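Long-range contacts in toll-like receptor 13 (Mus musculus, PDB 4Z0C), which senses bacterial 23S ribosomal RNA as an innate immune receptor and signals through MYD88 and TRAF6 to activate NF-kappa-B and inflammatory cytokine secretion: residues T205-S210 with K229-S234; D478-S483 with L503-I508. All coordinates share one frame; numbering follows the deposited sequence.

Contact 1 of 2, residues T205-S210 with K229-S234. With NAG (2-acetamido-2-deoxy-beta-D-glucopyranose), chain N; NAG (2-acetamido-2-deoxy-beta-D-glucopyranose), chain F.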
loop_
_atom_site.group_PDB
_atom_site.type_symbol
_atom_site.label_atom_id
_atom_site.label_comp_id
_atom_site.label_asym_id
_atom_site.label_seq_id
_atom_site.Cartn_x
_atom_site.Cartn_y
_atom_site.Cartn_z
ATOM N N THR A 205 16.685 43.110 -17.050
ATOM C CA THR A 205 15.318 42.804 -17.488
ATOM C C THR A 205 14.429 42.297 -16.363
ATOM O O THR A 205 13.217 42.427 -16.426
ATOM C CB THR A 205 15.310 41.767 -18.604
ATOM O OG1 THR A 205 16.112 40.664 -18.190
ATOM C CG2 THR A 205 15.937 42.327 -19.862
ATOM N N ASN A 206 15.042 41.712 -15.344
ATOM C CA ASN A 206 14.316 41.086 -14.254
ATOM C C ASN A 206 14.852 41.574 -12.914
ATOM O O ASN A 206 16.022 41.380 -12.596
ATOM C CB ASN A 206 14.444 39.547 -14.314
ATOM C CG ASN A 206 13.661 38.912 -15.479
ATOM O OD1 ASN A 206 13.961 39.156 -16.650
ATOM N ND2 ASN A 206 12.665 38.071 -15.147
ATOM N N LEU A 207 13.984 42.188 -12.124
ATOM C CA LEU A 207 14.338 42.611 -10.778
ATOM C C LEU A 207 13.338 42.082 -9.788
ATOM O O LEU A 207 12.132 42.181 -10.002
ATOM C CB LEU A 207 14.358 44.133 -10.673
ATOM C CG LEU A 207 14.544 44.696 -9.257
ATOM C CD1 LEU A 207 15.911 44.357 -8.675
ATOM C CD2 LEU A 207 14.241 46.220 -9.197
ATOM N N SER A 208 13.831 41.536 -8.691
ATOM C CA SER A 208 12.937 41.152 -7.612
ATOM C C SER A 208 13.314 41.818 -6.308
ATOM O O SER A 208 14.483 41.835 -5.935
ATOM C CB SER A 208 12.896 39.620 -7.424
ATOM O OG SER A 208 12.080 39.327 -6.307
ATOM N N ALA A 209 12.328 42.379 -5.625
ATOM C CA ALA A 209 12.553 42.902 -4.285
ATOM C C ALA A 209 11.484 42.326 -3.379
ATOM O O ALA A 209 11.152 42.901 -2.349
ATOM C CB ALA A 209 12.513 44.439 -4.275
ATOM N N SER A 210 10.977 41.157 -3.758
ATOM C CA SER A 210 9.893 40.495 -3.044
ATOM C C SER A 210 10.235 40.106 -1.597
ATOM O O SER A 210 11.393 39.885 -1.265
ATOM C CB SER A 210 9.433 39.270 -3.835
ATOM O OG SER A 210 9.850 38.087 -3.195
ATOM N N LYS A 229 11.901 44.497 -17.572
ATOM C CA LYS A 229 10.728 43.820 -18.113
ATOM C C LYS A 229 9.778 43.184 -17.081
ATOM O O LYS A 229 8.586 43.071 -17.336
ATOM C CB LYS A 229 11.151 42.760 -19.122
ATOM C CG LYS A 229 11.741 43.286 -20.401
ATOM C CD LYS A 229 12.057 42.127 -21.336
ATOM C CE LYS A 229 12.779 42.600 -22.579
ATOM N NZ LYS A 229 12.989 41.485 -23.540
ATOM N N SER A 230 10.316 42.713 -15.961
ATOM C CA SER A 230 9.518 42.137 -14.889
ATOM C C SER A 230 9.946 42.761 -13.604
ATOM O O SER A 230 11.137 42.774 -13.281
ATOM C CB SER A 230 9.742 40.622 -14.722
ATOM O OG SER A 230 9.836 39.958 -15.963
ATOM N N LEU A 231 8.974 43.225 -12.837
ATOM C CA LEU A 231 9.271 43.776 -11.530
ATOM C C LEU A 231 8.491 42.945 -10.522
ATOM O O LEU A 231 7.291 42.799 -10.643
ATOM C CB LEU A 231 8.897 45.273 -11.468
ATOM C CG LEU A 231 9.070 45.957 -10.115
ATOM C CD1 LEU A 231 10.512 45.876 -9.672
ATOM C CD2 LEU A 231 8.590 47.404 -10.181
ATOM N N ASN A 232 9.192 42.360 -9.559
ATOM C CA ASN A 232 8.562 41.502 -8.574
ATOM C C ASN A 232 8.519 42.167 -7.213
ATOM O O ASN A 232 9.540 42.288 -6.539
ATOM C CB ASN A 232 9.307 40.161 -8.495
ATOM C CG ASN A 232 8.474 39.071 -7.848
ATOM O OD1 ASN A 232 7.597 39.353 -7.032
ATOM N ND2 ASN A 232 8.737 37.818 -8.224
ATOM N N LEU A 233 7.332 42.607 -6.824
ATOM C CA LEU A 233 7.116 43.260 -5.538
ATOM C C LEU A 233 6.167 42.430 -4.648
ATOM O O LEU A 233 5.459 42.970 -3.791
ATOM C CB LEU A 233 6.531 44.659 -5.763
ATOM C CG LEU A 233 7.411 45.707 -6.457
ATOM C CD1 LEU A 233 6.660 47.009 -6.573
ATOM C CD2 LEU A 233 8.772 45.903 -5.791
ATOM N N SER A 234 6.124 41.127 -4.895
ATOM C CA SER A 234 5.280 40.193 -4.131
ATOM C C SER A 234 5.669 40.132 -2.652
ATOM O O SER A 234 6.803 39.777 -2.317
ATOM C CB SER A 234 5.339 38.789 -4.750
ATOM O OG SER A 234 4.495 37.880 -4.062
HETATM C C1 NAG N . 12.090 37.410 -16.308
HETATM C C2 NAG N . 11.680 35.996 -15.874
HETATM C C3 NAG N . 10.923 35.263 -16.967
HETATM C C4 NAG N . 9.735 36.086 -17.431
HETATM C C5 NAG N . 10.233 37.448 -17.886
HETATM C C6 NAG N . 9.022 38.273 -18.331
HETATM C C7 NAG N . 13.120 34.895 -14.273
HETATM C C8 NAG N . 14.108 33.780 -14.062
HETATM N N2 NAG N . 12.829 35.184 -15.533
HETATM O O3 NAG N . 10.523 34.011 -16.475
HETATM O O4 NAG N . 9.066 35.456 -18.508
HETATM O O5 NAG N . 10.972 38.109 -16.858
HETATM O O6 NAG N . 9.447 39.500 -18.873
HETATM O O7 NAG N . 12.620 35.506 -13.326
HETATM C C1 NAG F . 7.978 36.830 -7.485
HETATM C C2 NAG F . 7.533 35.760 -8.471
HETATM C C3 NAG F . 6.849 34.586 -7.768
HETATM C C4 NAG F . 7.703 34.120 -6.602
HETATM C C5 NAG F . 7.856 35.332 -5.689
HETATM C C6 NAG F . 8.477 35.027 -4.338
HETATM C C7 NAG F . 6.914 36.258 -10.712
HETATM C C8 NAG F . 5.914 36.784 -11.699
HETATM N N2 NAG F . 6.628 36.367 -9.424
HETATM O O3 NAG F . 6.607 33.534 -8.669
HETATM O O4 NAG F . 7.105 33.015 -5.969
HETATM O O5 NAG F . 8.667 36.235 -6.399
HETATM O O6 NAG F . 9.513 34.100 -4.563
HETATM O O7 NAG F . 7.961 35.728 -11.073
#
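Thr205 and Lys229 open a parallel backbone pairing that ends at Ala209 and Asn232. The axes of strands 206-208 and 230-232 pass 4.9 Å apart and diverge by 7°. Five N-H...O bonds join the two segments. Thr205 O takes two of them, from Lys229 N at 2.7 Å and from Ser230 N. Leu207 uses both its backbone polar atoms: its N gives an almost straight bond (177°) to Ser230 O, and its O receives Asn232 N. Ala209 N completes the ladder on Asn232 O, at 2.9 Å.

The apolar contacts involve Leu207 and Leu231, which lie side by side and point the same way. Leu207 CD2 lies 3.8 Å from Leu231 CD1. Each CG is anti to its own backbone N (chi1 176° in Leu231), which gives the two branches a matching direction. Further on, Ala209 CB meets Leu233 CD2 at 4.3 Å, and Leu194 touches both residues.

Polar groups occupy the other face. Asn206 and Asn232 each carry an N-linked GlcNAc, bonded from ND2 to sugar C1. Asn232 OD1 accepts Ser234 N at 3.1 Å, forming an Asx turn. The turn holds the oxygen end of the amide, while its nitrogen carries the glycan. Ser208 OG rests against Asn232 CB at 3.6 Å. The Asn206 sugar lies alongside Ser230, with its O5 3.5 Å from Ser230 CB.

A leucine face turned into the core and a polar, here glycosylated, face on the concave side are characteristic of adjacent turns in a leucine-rich-repeat solenoid, in this case LRR 8 and LRR 9.

Contact 2 of 2, residues D478-S483 with L503-I508; sequences DLMYNS and LGFNKI. With nucleotides of chain C.
Tyr481 and Phe505 are matched in register, with CA atoms 4.8 Å apart, in two loops that follow parallel strands and repeat the same backbone course, each with a positive phi at its aromatic residue. These are equivalent turns of LRR 19 and LRR 20, neighbours in the leucine-rich-repeat solenoid. Tyr481 N bonds to Gly504 O at 3.2 Å.

The buried asparagines form part of an asparagine ladder. Asn506 ND2 gives a straight bond (173°) to Leu479 O at 3.0 Å and a second to Leu503 O. Leu479 O is gripped twice, because Asn482 ND2 reaches it from the opposite face of the carbonyl plane. The amide oxygens also have partners: Asn482 OD1 takes Leu460 N, and Asn506 OD1 takes Leu484 N. On the core side, Leu479 CB packs on Leu503 CD2 at 3.6 Å.

The Tyr481 and Phe505 rings form an offset stack, with centroids 4.5 Å apart and planes at 4°. Phe505 CB sits over the centre of the Tyr481 ring, and Tyr481 OH over that of Phe505. Met480 bends at chi2 and chi3. Met480 SD comes close to Gly504 N, while Met480 CE meets the edge of the Phe505 ring and lies 3.3 Å from N3 of RNA nucleotide G3 of chain C. Asp478 OD1 accepts Met480 N in an Asx turn, and Asp478 OD2 receives both N1, at 2.8 Å, and N2 of the same guanine, G3.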
loop_
_atom_site.group_PDB
_atom_site.type_symbol
_atom_site.label_atom_id
_atom_site.label_comp_id
_atom_site.label_asym_id
_atom_site.label_seq_id
_atom_site.Cartn_x
_atom_site.Cartn_y
_atom_site.Cartn_z
ATOM N N ASP A 478 -1.064 4.888 -17.056
ATOM C CA ASP A 478 -0.610 4.778 -15.677
ATOM C C ASP A 478 -1.729 4.217 -14.783
ATOM O O ASP A 478 -2.745 4.885 -14.548
ATOM C CB ASP A 478 -0.180 6.147 -15.162
ATOM C CG ASP A 478 0.426 6.086 -13.761
ATOM O OD1 ASP A 478 0.287 5.042 -13.093
ATOM O OD2 ASP A 478 1.029 7.087 -13.313
ATOM N N LEU A 479 -1.534 2.991 -14.287
ATOM C CA LEU A 479 -2.499 2.330 -13.401
ATOM C C LEU A 479 -1.884 1.978 -12.055
ATOM O O LEU A 479 -2.365 1.089 -11.374
ATOM C CB LEU A 479 -3.056 1.061 -14.055
ATOM C CG LEU A 479 -4.089 1.299 -15.153
ATOM C CD1 LEU A 479 -4.328 0.060 -15.995
ATOM C CD2 LEU A 479 -5.389 1.768 -14.527
ATOM N N MET A 480 -0.807 2.662 -11.687
ATOM C CA MET A 480 -0.107 2.386 -10.431
ATOM C C MET A 480 -0.952 2.665 -9.196
ATOM O O MET A 480 -1.855 3.515 -9.214
ATOM C CB MET A 480 1.183 3.207 -10.358
ATOM C CG MET A 480 2.123 2.988 -11.565
ATOM S SD MET A 480 3.705 2.188 -11.215
ATOM C CE MET A 480 4.489 3.303 -10.055
ATOM N N TYR A 481 -0.657 1.946 -8.120
ATOM C CA TYR A 481 -1.333 2.170 -6.839
ATOM C C TYR A 481 -2.849 2.033 -6.910
ATOM O O TYR A 481 -3.582 2.921 -6.519
ATOM C CB TYR A 481 -0.933 3.507 -6.240
ATOM C CG TYR A 481 0.499 3.514 -5.808
ATOM C CD1 TYR A 481 0.865 3.033 -4.563
ATOM C CD2 TYR A 481 1.499 3.957 -6.663
ATOM C CE1 TYR A 481 2.191 3.018 -4.164
ATOM C CE2 TYR A 481 2.835 3.940 -6.275
ATOM C CZ TYR A 481 3.168 3.482 -5.023
ATOM O OH TYR A 481 4.487 3.463 -4.627
ATOM N N ASN A 482 -3.299 0.897 -7.416
ATOM C CA ASN A 482 -4.687 0.509 -7.314
ATOM C C ASN A 482 -4.787 -0.842 -6.653
ATOM O O ASN A 482 -3.901 -1.211 -5.883
ATOM C CB ASN A 482 -5.366 0.528 -8.678
ATOM C CG ASN A 482 -5.693 1.935 -9.134
ATOM O OD1 ASN A 482 -6.653 2.539 -8.650
ATOM N ND2 ASN A 482 -4.897 2.466 -10.053
ATOM N N SER A 483 -5.873 -1.564 -6.923
ATOM C CA SER A 483 -6.094 -2.879 -6.320
ATOM C C SER A 483 -6.413 -3.922 -7.378
ATOM O O SER A 483 -7.142 -4.889 -7.120
ATOM C CB SER A 483 -7.239 -2.821 -5.292
ATOM O OG SER A 483 -6.862 -2.069 -4.150
ATOM N N LEU A 503 1.816 -0.736 -14.020
ATOM C CA LEU A 503 0.881 -1.505 -13.209
ATOM C C LEU A 503 1.474 -1.838 -11.850
ATOM O O LEU A 503 1.040 -2.770 -11.190
ATOM C CB LEU A 503 0.510 -2.791 -13.929
ATOM C CG LEU A 503 -0.473 -2.697 -15.094
ATOM C CD1 LEU A 503 -0.520 -4.049 -15.813
ATOM C CD2 LEU A 503 -1.852 -2.308 -14.627
ATOM N N GLY A 504 2.500 -1.104 -11.455
ATOM C CA GLY A 504 3.173 -1.387 -10.202
ATOM C C GLY A 504 2.278 -1.095 -9.020
ATOM O O GLY A 504 1.322 -0.356 -9.148
ATOM N N PHE A 505 2.587 -1.691 -7.872
ATOM C CA PHE A 505 1.848 -1.447 -6.633
ATOM C C PHE A 505 0.351 -1.683 -6.744
ATOM O O PHE A 505 -0.457 -0.902 -6.254
ATOM C CB PHE A 505 2.171 -0.068 -6.078
ATOM C CG PHE A 505 3.639 0.181 -5.945
ATOM C CD1 PHE A 505 4.309 -0.183 -4.794
ATOM C CD2 PHE A 505 4.356 0.744 -6.989
ATOM C CE1 PHE A 505 5.681 0.031 -4.669
ATOM C CE2 PHE A 505 5.726 0.962 -6.880
ATOM C CZ PHE A 505 6.390 0.597 -5.717
ATOM N N ASN A 506 0.001 -2.777 -7.411
ATOM C CA ASN A 506 -1.337 -3.332 -7.345
ATOM C C ASN A 506 -1.362 -4.644 -6.539
ATOM O O ASN A 506 -0.604 -4.801 -5.577
ATOM C CB ASN A 506 -1.881 -3.527 -8.758
ATOM C CG ASN A 506 -2.436 -2.253 -9.334
ATOM O OD1 ASN A 506 -3.598 -1.923 -9.110
ATOM N ND2 ASN A 506 -1.605 -1.510 -10.057
ATOM N N LYS A 507 -2.237 -5.571 -6.925
ATOM C CA LYS A 507 -2.348 -6.871 -6.252
ATOM C C LYS A 507 -2.282 -7.994 -7.270
ATOM O O LYS A 507 -3.043 -8.957 -7.190
ATOM C CB LYS A 507 -3.688 -6.968 -5.512
ATOM C CG LYS A 507 -3.782 -6.081 -4.284
ATOM C CD LYS A 507 -5.189 -5.606 -4.038
ATOM C CE LYS A 507 -5.369 -5.204 -2.583
ATOM N NZ LYS A 507 -6.013 -6.295 -1.787
ATOM N N ILE A 508 -1.379 -7.860 -8.233
ATOM C CA ILE A 508 -1.267 -8.824 -9.308
ATOM C C ILE A 508 -0.413 -9.978 -8.833
ATOM O O ILE A 508 0.815 -9.910 -8.848
ATOM C CB ILE A 508 -0.706 -8.188 -10.584
ATOM C CG1 ILE A 508 -1.648 -7.073 -11.046
ATOM C CG2 ILE A 508 -0.545 -9.242 -11.660
ATOM C CD1 ILE A 508 -1.038 -6.103 -11.980
ATOM P P G C 3 7.123 6.471 -2.864
ATOM O OP1 G C 3 5.976 5.991 -2.083
ATOM O OP2 G C 3 8.470 5.971 -2.500
ATOM O "O5'" G C 3 6.810 6.130 -4.389
ATOM C "C5'" G C 3 7.361 4.927 -4.934
ATOM C "C4'" G C 3 7.736 5.039 -6.394
ATOM O "O4'" G C 3 6.537 5.114 -7.203
ATOM C "C3'" G C 3 8.589 6.250 -6.785
ATOM O "O3'" G C 3 9.399 5.902 -7.907
ATOM C "C2'" G C 3 7.539 7.239 -7.266
ATOM O "O2'" G C 3 8.044 8.191 -8.168
ATOM C "C1'" G C 3 6.541 6.306 -7.956
ATOM N N9 G C 3 5.163 6.776 -8.012
ATOM C C8 G C 3 4.359 7.125 -6.956
ATOM N N7 G C 3 3.160 7.462 -7.335
ATOM C C5 G C 3 3.166 7.312 -8.716
ATOM C C6 G C 3 2.145 7.529 -9.680
ATOM O O6 G C 3 0.993 7.929 -9.527
ATOM N N1 G C 3 2.580 7.247 -10.962
ATOM C C2 G C 3 3.844 6.821 -11.284
ATOM N N2 G C 3 4.058 6.614 -12.589
ATOM N N3 G C 3 4.808 6.618 -10.403
ATOM C C4 G C 3 4.400 6.880 -9.147
#

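Contact 1 comes first along the chain and closes before contact 2 opens. Both join consecutive leucine-rich repeats of the TLR13 ectodomain: 8 with 9, and 19 with 20. Their centres are 45 Å apart, and their nearest atoms about 32 Å, so they do not touch. They lie on opposite sides of the chain's centre, far apart along the curved solenoid. Contact 1 pairs two strands directly, whereas contact 2 pairs the loops that follow strands 476-478 and 500-502. Their surroundings differ too. The 205-210/229-234 pair carries glycans and stays about 18 Å, at its nearest atom, from the RNA, whereas the 478-483/503-508 pair binds a guanine of it.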